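DNA replication regulator protein HobA (Helicobacter pylori, PDB 2UVP) is required for the initiation of DNA replication and increases the binding of DnaA to the oriC region. Local coordinates at residues K41-T46 against P138-L143; W66-I71 against V88-A93; M117-G122 against K170-A175; D150-K155 against L166-L171. All coordinates share one frame; numbering follows the deposited sequence.

Contact 1: K41-T46 against P138-L143; sequences KLIAQT and PSFLWL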
# COMPACT_ATOMS: atom_id res chain seq x y z
N LYS A 41 -13.17 -29.40 11.12
CA LYS A 41 -14.13 -28.70 11.98
C LYS A 41 -13.98 -27.17 11.88
O LYS A 41 -14.98 -26.44 11.78
CB LYS A 41 -13.99 -29.13 13.45
CG LYS A 41 -14.99 -28.43 14.37
CD LYS A 41 -14.87 -28.84 15.83
CE LYS A 41 -13.56 -28.37 16.45
NZ LYS A 41 -13.50 -28.71 17.91
N LEU A 42 -12.74 -26.71 11.86
CA LEU A 42 -12.47 -25.26 11.76
C LEU A 42 -12.94 -24.70 10.43
O LEU A 42 -13.51 -23.58 10.36
CB LEU A 42 -10.98 -24.99 11.98
CG LEU A 42 -10.43 -24.92 13.42
CD1 LEU A 42 -11.25 -25.71 14.41
CD2 LEU A 42 -9.00 -25.37 13.45
N ILE A 43 -12.70 -25.45 9.36
CA ILE A 43 -13.20 -25.06 8.05
C ILE A 43 -14.73 -24.99 8.04
O ILE A 43 -15.32 -24.03 7.54
CB ILE A 43 -12.65 -25.98 6.94
CG1 ILE A 43 -11.14 -25.74 6.77
CG2 ILE A 43 -13.44 -25.78 5.61
CD1 ILE A 43 -10.47 -26.68 5.80
N ALA A 44 -15.38 -26.01 8.63
CA ALA A 44 -16.85 -26.02 8.66
C ALA A 44 -17.39 -24.80 9.40
O ALA A 44 -18.30 -24.13 8.93
CB ALA A 44 -17.36 -27.30 9.31
N GLN A 45 -16.79 -24.51 10.55
CA GLN A 45 -17.24 -23.40 11.40
C GLN A 45 -17.05 -22.06 10.71
O GLN A 45 -17.90 -21.18 10.78
CB GLN A 45 -16.48 -23.40 12.72
CG GLN A 45 -16.80 -24.63 13.57
CD GLN A 45 -16.07 -24.67 14.89
OE1 GLN A 45 -15.21 -23.83 15.18
NE2 GLN A 45 -16.41 -25.66 15.72
N THR A 46 -15.95 -21.94 9.98
CA THR A 46 -15.70 -20.74 9.18
C THR A 46 -16.70 -20.58 8.03
O THR A 46 -17.19 -19.48 7.77
CB THR A 46 -14.24 -20.73 8.69
OG1 THR A 46 -13.37 -20.88 9.81
CG2 THR A 46 -13.90 -19.40 7.97
N PRO A 138 -15.13 -14.94 17.47
CA PRO A 138 -14.78 -16.16 16.74
C PRO A 138 -13.48 -16.00 15.96
O PRO A 138 -13.12 -14.87 15.58
CB PRO A 138 -15.96 -16.33 15.79
CG PRO A 138 -17.10 -15.61 16.45
CD PRO A 138 -16.47 -14.45 17.12
N SER A 139 -12.76 -17.10 15.77
CA SER A 139 -11.50 -17.05 15.03
C SER A 139 -11.20 -18.33 14.23
O SER A 139 -11.76 -19.40 14.49
CB SER A 139 -10.34 -16.70 15.96
OG SER A 139 -10.17 -17.69 16.96
N PHE A 140 -10.35 -18.18 13.23
CA PHE A 140 -9.89 -19.28 12.38
C PHE A 140 -8.40 -19.09 12.39
O PHE A 140 -7.86 -18.23 11.67
CB PHE A 140 -10.46 -19.02 10.98
CG PHE A 140 -10.22 -20.12 9.95
CD1 PHE A 140 -10.14 -19.76 8.60
CD2 PHE A 140 -10.18 -21.47 10.28
CE1 PHE A 140 -9.99 -20.73 7.58
CE2 PHE A 140 -10.04 -22.45 9.28
CZ PHE A 140 -9.93 -22.07 7.93
N LEU A 141 -7.72 -19.84 13.25
CA LEU A 141 -6.32 -19.56 13.55
C LEU A 141 -5.40 -20.63 12.99
O LEU A 141 -5.53 -21.82 13.30
CB LEU A 141 -6.10 -19.43 15.06
CG LEU A 141 -6.97 -18.39 15.77
CD1 LEU A 141 -6.69 -18.36 17.29
CD2 LEU A 141 -6.81 -17.01 15.17
N TRP A 142 -4.47 -20.18 12.16
CA TRP A 142 -3.49 -21.06 11.56
C TRP A 142 -2.19 -20.69 12.19
O TRP A 142 -1.55 -19.71 11.80
CB TRP A 142 -3.43 -20.82 10.05
CG TRP A 142 -4.68 -21.10 9.28
CD1 TRP A 142 -5.98 -21.19 9.74
CD2 TRP A 142 -4.75 -21.26 7.86
NE1 TRP A 142 -6.83 -21.43 8.67
CE2 TRP A 142 -6.10 -21.49 7.52
CE3 TRP A 142 -3.77 -21.28 6.84
CZ2 TRP A 142 -6.51 -21.72 6.19
CZ3 TRP A 142 -4.19 -21.50 5.52
CH2 TRP A 142 -5.54 -21.72 5.20
N LEU A 143 -1.80 -21.46 13.21
CA LEU A 143 -0.71 -21.04 14.10
C LEU A 143 0.41 -22.05 14.16
O LEU A 143 0.21 -23.21 13.77
CB LEU A 143 -1.25 -20.82 15.54
CG LEU A 143 -2.44 -19.87 15.69
CD1 LEU A 143 -2.99 -19.92 17.13
CD2 LEU A 143 -2.06 -18.46 15.28
O HOH W 1 -13.47 -20.97 12.73
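The Phe-140 ring is sandwiched, with Thr-46 on one face and Trp-142 on the other. OG1 of Thr-46 stands 3.2 Å above the ring plane of Phe-140, displaced toward its rim, while NE1 of Trp-142 lies over the ring centre from the opposite side. Turned the other way, the indole of Trp-142 receives CD2 of Phe-140 at its edge, in its own plane. The setting is a parallel alpha/beta fold of five strands, consistent with the SIS clan: segments 41-46 and 139-143 run roughly antiparallel, 144° between their directions and axes 8.9 Å apart, and the strand sends the Phe-140 ring toward the helix, backed by Trp-142. CG of Phe-140 is anti to its backbone N (chi1 -175°), which swings the ring from the strand to the helix. CB of Thr-46 then makes a CH-pi contact, 4.2 Å from the Phe-140 centroid and almost on the ring normal. Along the far part of the ring, CB of Leu-42 packs on CE2 of Phe-140 at 3.8 Å, and CG1 of Ile-43 meets CZ of Phe-140 at 4.0 Å. Phe-172 of helix 161-180 adds to the packing on Thr-46. The buried hydroxyl of Thr-46 has two partners. Thr-46 OG1 donates to Leu-42 O at 2.8 Å, a carbonyl that also takes the helical bond from Thr-46 N on the opposite face of its plane. A water donates to both Thr-46 OG1 and Ser-139 O, 2.9 Å from each oxygen, and so ties helix to strand beside the ring.

Contact 2: W66-I71 against V88-A93; sequences WFLNYI and VIDFNA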
# COMPACT_ATOMS: atom_id res chain seq x y z
N TRP A 66 2.57 -11.92 1.88
CA TRP A 66 2.22 -12.43 0.54
C TRP A 66 0.97 -13.33 0.61
O TRP A 66 0.14 -13.32 -0.30
CB TRP A 66 3.38 -13.19 -0.10
CG TRP A 66 3.76 -14.45 0.65
CD1 TRP A 66 4.66 -14.54 1.66
CD2 TRP A 66 3.22 -15.76 0.45
NE1 TRP A 66 4.75 -15.86 2.09
CE2 TRP A 66 3.88 -16.62 1.36
CE3 TRP A 66 2.27 -16.30 -0.43
CZ2 TRP A 66 3.59 -18.00 1.43
CZ3 TRP A 66 1.98 -17.68 -0.36
CH2 TRP A 66 2.65 -18.50 0.56
N PHE A 67 0.81 -14.07 1.71
CA PHE A 67 -0.28 -15.04 1.80
C PHE A 67 -1.59 -14.34 2.18
O PHE A 67 -2.66 -14.72 1.73
CB PHE A 67 0.07 -16.18 2.75
CG PHE A 67 -0.97 -17.28 2.80
CD1 PHE A 67 -1.29 -18.01 1.65
CD2 PHE A 67 -1.64 -17.56 3.99
CE1 PHE A 67 -2.24 -19.07 1.70
CE2 PHE A 67 -2.61 -18.58 4.05
CZ PHE A 67 -2.92 -19.33 2.88
N LEU A 68 -1.47 -13.30 3.00
CA LEU A 68 -2.61 -12.39 3.25
C LEU A 68 -3.14 -11.88 1.90
O LEU A 68 -4.32 -11.96 1.61
CB LEU A 68 -2.15 -11.21 4.12
CG LEU A 68 -3.11 -10.48 5.06
CD1 LEU A 68 -2.61 -9.07 5.35
CD2 LEU A 68 -4.58 -10.49 4.73
N ASN A 69 -2.23 -11.37 1.07
CA ASN A 69 -2.58 -10.88 -0.27
C ASN A 69 -3.25 -11.97 -1.10
O ASN A 69 -4.29 -11.73 -1.76
CB ASN A 69 -1.28 -10.36 -0.92
CG ASN A 69 -1.50 -9.70 -2.26
OD1 ASN A 69 -2.32 -10.12 -3.06
ND2 ASN A 69 -0.69 -8.67 -2.54
N TYR A 70 -2.69 -13.17 -1.04
CA TYR A 70 -3.24 -14.33 -1.76
C TYR A 70 -4.67 -14.62 -1.31
O TYR A 70 -5.54 -14.85 -2.14
CB TYR A 70 -2.37 -15.53 -1.47
CG TYR A 70 -2.74 -16.78 -2.25
CD1 TYR A 70 -2.29 -16.97 -3.55
CD2 TYR A 70 -3.52 -17.78 -1.65
CE1 TYR A 70 -2.62 -18.14 -4.26
CE2 TYR A 70 -3.85 -18.95 -2.35
CZ TYR A 70 -3.39 -19.13 -3.65
OH TYR A 70 -3.68 -20.27 -4.38
N ILE A 71 -4.91 -14.60 -0.01
CA ILE A 71 -6.28 -14.86 0.50
C ILE A 71 -7.27 -13.83 -0.06
O ILE A 71 -8.33 -14.18 -0.59
CB ILE A 71 -6.28 -14.88 2.04
CG1 ILE A 71 -5.54 -16.14 2.54
CG2 ILE A 71 -7.71 -14.83 2.61
CD1 ILE A 71 -5.24 -16.11 4.05
N VAL A 88 -14.67 -9.90 3.34
CA VAL A 88 -13.28 -10.19 3.70
C VAL A 88 -12.56 -8.86 3.83
O VAL A 88 -12.67 -7.98 2.96
CB VAL A 88 -12.58 -11.07 2.62
CG1 VAL A 88 -11.14 -11.47 3.07
CG2 VAL A 88 -13.40 -12.31 2.28
N ILE A 89 -11.82 -8.71 4.92
CA ILE A 89 -11.16 -7.46 5.24
C ILE A 89 -9.69 -7.73 5.55
O ILE A 89 -9.36 -8.72 6.22
CB ILE A 89 -11.82 -6.80 6.48
CG1 ILE A 89 -13.25 -6.32 6.14
CG2 ILE A 89 -10.96 -5.68 7.06
CD1 ILE A 89 -14.26 -7.09 6.85
N ASP A 90 -8.81 -6.86 5.04
CA ASP A 90 -7.39 -6.88 5.37
C ASP A 90 -7.22 -6.23 6.75
O ASP A 90 -7.21 -5.00 6.89
CB ASP A 90 -6.58 -6.14 4.29
CG ASP A 90 -5.08 -6.11 4.59
OD1 ASP A 90 -4.67 -6.37 5.75
OD2 ASP A 90 -4.32 -5.79 3.64
N PHE A 91 -7.08 -7.07 7.77
CA PHE A 91 -6.95 -6.59 9.13
C PHE A 91 -5.58 -5.97 9.40
O PHE A 91 -5.50 -4.96 10.11
CB PHE A 91 -7.28 -7.72 10.12
CG PHE A 91 -7.32 -7.29 11.57
CD1 PHE A 91 -8.03 -6.16 11.96
CD2 PHE A 91 -6.70 -8.06 12.55
CE1 PHE A 91 -8.07 -5.77 13.30
CE2 PHE A 91 -6.74 -7.68 13.90
CZ PHE A 91 -7.43 -6.53 14.27
N ASN A 92 -4.52 -6.53 8.81
CA ASN A 92 -3.17 -5.95 8.93
C ASN A 92 -3.20 -4.48 8.58
O ASN A 92 -2.50 -3.69 9.19
CB ASN A 92 -2.13 -6.59 7.98
CG ASN A 92 -1.46 -7.85 8.56
OD1 ASN A 92 -0.34 -8.21 8.16
ND2 ASN A 92 -2.14 -8.53 9.42
N ALA A 93 -4.00 -4.13 7.57
CA ALA A 93 -3.96 -2.80 6.98
C ALA A 93 -4.92 -1.84 7.68
O ALA A 93 -4.93 -0.64 7.40
CB ALA A 93 -4.29 -2.86 5.50
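Leu-68 meets Asp-90 and Asn-92 through a single methyl, and the close packing of the contact is concentrated there. CD1 of Leu-68 comes to 3.4 Å from OD1 of Asp-90, the two side chains crossing at about a right angle, and it rests equally against CB and CG of Asn-92, the latter at 3.6 Å. The first torsion of the leucine, -152°, is well short of the fully extended value, yet it still directs the methyl at the turn that follows strand 88-90. That turn is organised by an Asx motif: Ala-93 N donates to OD1 of Asp-90 at 3.0 Å, arriving from well above the carboxylate plane. The carboxylate oxygen that touches the leucine methyl is therefore the one engaged by the backbone.

Away from this spot the fit slackens. Ile-71 and Val-88 point across at each other, yet their nearest methyls, CG2 of Ile-71 and CG1 of Val-88, remain 4.8 Å apart. Asp-90 and Asn-92 are partly exposed, whereas Leu-68 is buried, so the polar groups form the solvent border of an apolar interior. The contact closes a beta-alpha-beta unit of strand 55-60, helix 65-75 and strand 88-90: Val-58 of strand 55-60, the neighbour of 88-90 in the sheet, touches both Leu-68 and Val-88, while Phe-67, Tyr-70 and Ile-71 pack on helix 161-180.

Contact 3: M117-G122 against K170-A175; sequences MFWHVG and KLFENA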
# COMPACT_ATOMS: atom_id res chain seq x y z
N MET A 117 -15.04 -12.34 12.36
CA MET A 117 -14.26 -13.50 12.78
C MET A 117 -12.83 -13.21 12.36
O MET A 117 -12.62 -12.73 11.24
CB MET A 117 -14.78 -14.79 12.10
CG MET A 117 -13.82 -15.97 12.26
SD MET A 117 -14.35 -17.48 11.42
CE MET A 117 -15.55 -18.11 12.58
N PHE A 118 -11.88 -13.45 13.26
CA PHE A 118 -10.47 -13.20 12.97
C PHE A 118 -9.86 -14.41 12.32
O PHE A 118 -9.94 -15.51 12.87
CB PHE A 118 -9.69 -12.88 14.23
CG PHE A 118 -10.09 -11.61 14.89
CD1 PHE A 118 -9.79 -10.38 14.31
CD2 PHE A 118 -10.76 -11.63 16.11
CE1 PHE A 118 -10.16 -9.18 14.93
CE2 PHE A 118 -11.14 -10.44 16.74
CZ PHE A 118 -10.84 -9.21 16.15
N TRP A 119 -9.24 -14.22 11.17
CA TRP A 119 -8.51 -15.32 10.52
C TRP A 119 -7.06 -14.91 10.53
O TRP A 119 -6.68 -13.95 9.84
CB TRP A 119 -8.99 -15.50 9.10
CG TRP A 119 -8.33 -16.56 8.28
CD1 TRP A 119 -7.25 -17.36 8.61
CD2 TRP A 119 -8.70 -16.94 6.95
NE1 TRP A 119 -6.94 -18.20 7.56
CE2 TRP A 119 -7.81 -17.95 6.53
CE3 TRP A 119 -9.69 -16.49 6.07
CZ2 TRP A 119 -7.92 -18.56 5.28
CZ3 TRP A 119 -9.80 -17.09 4.83
CH2 TRP A 119 -8.91 -18.12 4.44
N HIS A 120 -6.24 -15.59 11.32
CA HIS A 120 -4.85 -15.16 11.44
C HIS A 120 -3.93 -16.28 11.00
O HIS A 120 -4.17 -17.43 11.35
CB HIS A 120 -4.50 -14.71 12.86
CG HIS A 120 -3.06 -14.34 13.02
ND1 HIS A 120 -2.55 -13.14 12.57
CD2 HIS A 120 -2.00 -15.05 13.48
CE1 HIS A 120 -1.25 -13.11 12.80
NE2 HIS A 120 -0.89 -14.27 13.31
N VAL A 121 -2.88 -15.92 10.27
CA VAL A 121 -1.88 -16.89 9.82
C VAL A 121 -0.49 -16.55 10.31
O VAL A 121 0.06 -15.49 9.99
CB VAL A 121 -1.84 -16.99 8.28
CG1 VAL A 121 -0.86 -18.08 7.85
CG2 VAL A 121 -3.25 -17.25 7.75
N GLY A 122 0.09 -17.46 11.09
CA GLY A 122 1.50 -17.40 11.40
C GLY A 122 1.75 -16.94 12.83
O GLY A 122 0.89 -17.10 13.71
N LYS A 170 -6.66 -23.67 -0.74
CA LYS A 170 -7.40 -24.27 -1.83
C LYS A 170 -8.43 -25.26 -1.28
O LYS A 170 -9.54 -25.38 -1.82
CB LYS A 170 -6.44 -24.93 -2.81
CG LYS A 170 -5.67 -23.88 -3.68
CD LYS A 170 -4.53 -24.54 -4.43
CE LYS A 170 -3.70 -23.51 -5.26
NZ LYS A 170 -4.57 -22.70 -6.21
N LEU A 171 -8.08 -25.92 -0.17
CA LEU A 171 -9.03 -26.80 0.50
C LEU A 171 -10.20 -25.96 1.04
O LEU A 171 -11.39 -26.30 0.81
CB LEU A 171 -8.36 -27.54 1.66
CG LEU A 171 -9.27 -28.40 2.52
CD1 LEU A 171 -9.89 -29.54 1.70
CD2 LEU A 171 -8.45 -28.95 3.71
N PHE A 172 -9.88 -24.87 1.74
CA PHE A 172 -10.89 -23.97 2.27
C PHE A 172 -11.82 -23.44 1.19
O PHE A 172 -13.05 -23.51 1.34
CB PHE A 172 -10.27 -22.81 3.05
CG PHE A 172 -11.28 -21.78 3.45
CD1 PHE A 172 -12.13 -22.02 4.52
CD2 PHE A 172 -11.44 -20.62 2.70
CE1 PHE A 172 -13.11 -21.09 4.88
CE2 PHE A 172 -12.42 -19.67 3.05
CZ PHE A 172 -13.25 -19.92 4.16
N GLU A 173 -11.28 -22.92 0.09
CA GLU A 173 -12.14 -22.33 -0.94
C GLU A 173 -13.02 -23.37 -1.66
O GLU A 173 -14.16 -23.09 -2.03
CB GLU A 173 -11.32 -21.50 -1.95
CG GLU A 173 -10.42 -22.33 -2.82
CD GLU A 173 -9.79 -21.55 -3.96
OE1 GLU A 173 -10.41 -20.59 -4.49
OE2 GLU A 173 -8.68 -21.95 -4.35
N ASN A 174 -12.48 -24.57 -1.86
CA ASN A 174 -13.29 -25.65 -2.45
C ASN A 174 -14.42 -26.07 -1.51
O ASN A 174 -15.55 -26.29 -1.94
CB ASN A 174 -12.42 -26.83 -2.82
CG ASN A 174 -11.84 -26.70 -4.18
OD1 ASN A 174 -12.43 -27.18 -5.18
ND2 ASN A 174 -10.70 -26.02 -4.27
N ALA A 175 -14.09 -26.15 -0.22
CA ALA A 175 -15.07 -26.50 0.80
C ALA A 175 -16.16 -25.46 0.84
O ALA A 175 -17.34 -25.79 0.76
CB ALA A 175 -14.43 -26.66 2.14
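Trp-119 of the central strand and Phe-172 of helix 161-180 carry this contact alone, and neighbouring side chains of the strand alternate between the two sides of the sheet. Met-117, where the segment begins, has its side chain against helix 39-51, and Phe-118 goes to the other side of the sheet, onto helix 127-133. Trp-119 follows, its indole carried straight out toward the helix by a chi1 of 179°. Its six-membered ring presents an edge to the face of Phe-172, an edge-to-face pair with centroids 5.2 Å apart and planes inclined at 61°. The nearest atoms are CH2 of Trp-119 and CD2 of Phe-172, at 4.0 Å, with CZ3 of the indole beside them. His-120 reverts to the side of helix 127-133, where ND1 bonds to Ser-59 OG and NE2 to Lys-123 O; a weak bond from His-120 NE2 to Gly-122 O, 3.4 Å long, accompanies the latter. Gly-122, just past the strand, has a positive phi of 105°.

With no hydrogen bond across the segments, the pair is probably held by dispersion and by the weakly positive edge of the Trp-119 ring facing the pi face of Phe-172.

Contact 4: D150-K155 against L166-L171; sequences DCLLLK and LQLFKL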
# COMPACT_ATOMS: atom_id res chain seq x y z
N ASP A 150 -9.07 -25.14 19.72
CA ASP A 150 -8.49 -25.83 18.57
C ASP A 150 -8.06 -24.81 17.53
O ASP A 150 -8.81 -23.87 17.22
CB ASP A 150 -9.50 -26.79 17.94
CG ASP A 150 -9.80 -28.00 18.81
OD1 ASP A 150 -10.63 -28.84 18.39
OD2 ASP A 150 -9.20 -28.12 19.91
N CYS A 151 -6.85 -24.98 17.02
CA CYS A 151 -6.40 -24.19 15.89
C CYS A 151 -5.88 -25.14 14.83
O CYS A 151 -5.72 -26.34 15.08
CB CYS A 151 -5.28 -23.25 16.31
SG CYS A 151 -3.75 -24.11 16.65
N LEU A 152 -5.64 -24.61 13.64
CA LEU A 152 -4.98 -25.38 12.59
C LEU A 152 -3.50 -25.19 12.84
O LEU A 152 -2.99 -24.07 12.86
CB LEU A 152 -5.44 -24.86 11.22
CG LEU A 152 -4.97 -25.31 9.83
CD1 LEU A 152 -4.44 -26.72 9.71
CD2 LEU A 152 -6.16 -25.07 8.87
N LEU A 153 -2.80 -26.31 13.06
CA LEU A 153 -1.40 -26.27 13.45
C LEU A 153 -0.48 -26.42 12.25
O LEU A 153 -0.68 -27.33 11.44
CB LEU A 153 -1.12 -27.38 14.45
CG LEU A 153 -1.40 -27.01 15.91
CD1 LEU A 153 -1.28 -28.29 16.77
CD2 LEU A 153 -0.45 -25.92 16.37
N LEU A 154 0.51 -25.53 12.17
CA LEU A 154 1.53 -25.54 11.11
C LEU A 154 2.90 -25.66 11.76
O LEU A 154 3.06 -25.29 12.92
CB LEU A 154 1.51 -24.23 10.30
CG LEU A 154 0.21 -23.65 9.71
CD1 LEU A 154 0.42 -22.15 9.40
CD2 LEU A 154 -0.24 -24.37 8.47
N LYS A 155 3.88 -26.14 11.01
CA LYS A 155 5.26 -26.21 11.50
C LYS A 155 6.08 -25.03 10.95
O LYS A 155 6.25 -24.88 9.75
CB LYS A 155 5.87 -27.58 11.15
CG LYS A 155 5.15 -28.73 11.85
CD LYS A 155 5.53 -30.11 11.34
CE LYS A 155 4.70 -30.50 10.12
NZ LYS A 155 4.44 -31.97 10.05
N LEU A 166 -0.80 -22.71 0.56
CA LEU A 166 -1.61 -22.72 -0.67
C LEU A 166 -2.61 -23.87 -0.64
O LEU A 166 -3.78 -23.72 -1.03
CB LEU A 166 -0.72 -22.84 -1.91
CG LEU A 166 0.26 -21.70 -2.17
CD1 LEU A 166 0.91 -21.95 -3.51
CD2 LEU A 166 -0.47 -20.36 -2.19
N GLN A 167 -2.13 -25.03 -0.21
CA GLN A 167 -2.94 -26.23 -0.26
C GLN A 167 -4.13 -26.10 0.71
O GLN A 167 -5.28 -26.44 0.37
CB GLN A 167 -2.07 -27.43 0.08
CG GLN A 167 -2.79 -28.73 -0.18
CD GLN A 167 -1.98 -29.94 0.24
OE1 GLN A 167 -0.77 -29.85 0.44
NE2 GLN A 167 -2.67 -31.06 0.44
N LEU A 168 -3.87 -25.56 1.90
CA LEU A 168 -4.96 -25.35 2.87
C LEU A 168 -5.95 -24.29 2.38
O LEU A 168 -7.16 -24.42 2.57
CB LEU A 168 -4.41 -24.94 4.23
CG LEU A 168 -3.64 -26.05 4.96
CD1 LEU A 168 -2.84 -25.41 6.08
CD2 LEU A 168 -4.60 -27.20 5.48
N PHE A 169 -5.43 -23.23 1.75
CA PHE A 169 -6.36 -22.27 1.19
C PHE A 169 -7.26 -22.89 0.14
O PHE A 169 -8.47 -22.67 0.11
CB PHE A 169 -5.66 -21.06 0.55
CG PHE A 169 -6.65 -20.11 -0.02
CD1 PHE A 169 -7.28 -19.20 0.82
CD2 PHE A 169 -7.04 -20.19 -1.36
CE1 PHE A 169 -8.28 -18.33 0.33
CE2 PHE A 169 -8.04 -19.33 -1.88
CZ PHE A 169 -8.66 -18.40 -1.02
N LYS A 170 -6.66 -23.67 -0.74
CA LYS A 170 -7.40 -24.27 -1.83
C LYS A 170 -8.43 -25.26 -1.28
O LYS A 170 -9.54 -25.38 -1.82
CB LYS A 170 -6.44 -24.93 -2.81
CG LYS A 170 -5.67 -23.88 -3.68
CD LYS A 170 -4.53 -24.54 -4.43
CE LYS A 170 -3.70 -23.51 -5.26
NZ LYS A 170 -4.57 -22.70 -6.21
N LEU A 171 -8.08 -25.92 -0.17
CA LEU A 171 -9.03 -26.80 0.50
C LEU A 171 -10.20 -25.96 1.04
O LEU A 171 -11.39 -26.30 0.81
CB LEU A 171 -8.36 -27.54 1.66
CG LEU A 171 -9.27 -28.40 2.52
CD1 LEU A 171 -9.89 -29.54 1.70
CD2 LEU A 171 -8.45 -28.95 3.71
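Leu-168 meets two leucines, Leu-152 of the edge strand 152-153 and Leu-154 just beyond it, in two different orientations. This is the last beta-alpha step of the parallel alpha/beta fold, in which the chain leaves strand 152-153 and returns over the sheet as helix 161-180. Leu-152 and Leu-168 reach for one another tip to tip, methyl to methyl, CD1 of Leu-152 lying 4.2 Å from CD1 of Leu-168. Leu-154 instead slides past Leu-168 in the opposite direction, and the approach is tighter: CD2 of Leu-154 comes to 3.7 Å from CD1 of Leu-168.

Backbone direction and torsion together give the difference. Leu-152 already starts toward the helix, and an extended first torsion (chi1 177°) carries it on the same way. Leu-154 leaves its backbone at an angle to the helix; with CG beside the backbone N (chi1 -50°), its end is brought round until a methyl runs alongside the helical leucine. All three residues are buried and the contact is wholly apolar. Trp-142 of strand 139-143 and Trp-31 also touch Leu-168, and the same helix packs through Leu-166 and Leu-171 on another chain of the assembly. One methyl of Leu-168 thus serves both strand-side partners, whose own touching methyls, CD1 of Leu-152 and CD2 of Leu-154, are 5.0 Å apart.

The four contacts share one five-stranded parallel sheet. Contacts 1 and 3, centres 7 Å apart, are joined through neighbouring strands, where Phe-140 N lies 2.7 Å from Phe-118 O, a probable hydrogen bond. Contact 4 extends the sheet by one strand, with Leu-152 N 2.8 Å from Leu-141 O, also a probable hydrogen bond, and shares helix 161-180 with contact 3. Contact 2 is centred 11 Å from contact 3 and 16 Å from contacts 1 and 4, yet touches all three: Phe-67 meets Trp-142, Ile-71 meets Trp-119 and Tyr-70 meets Phe-169. Calcium ligands lie nearest contact 1, the Leu-42 side chain about 7 Å from that of Glu-149; whether the ions matter physiologically is unknown.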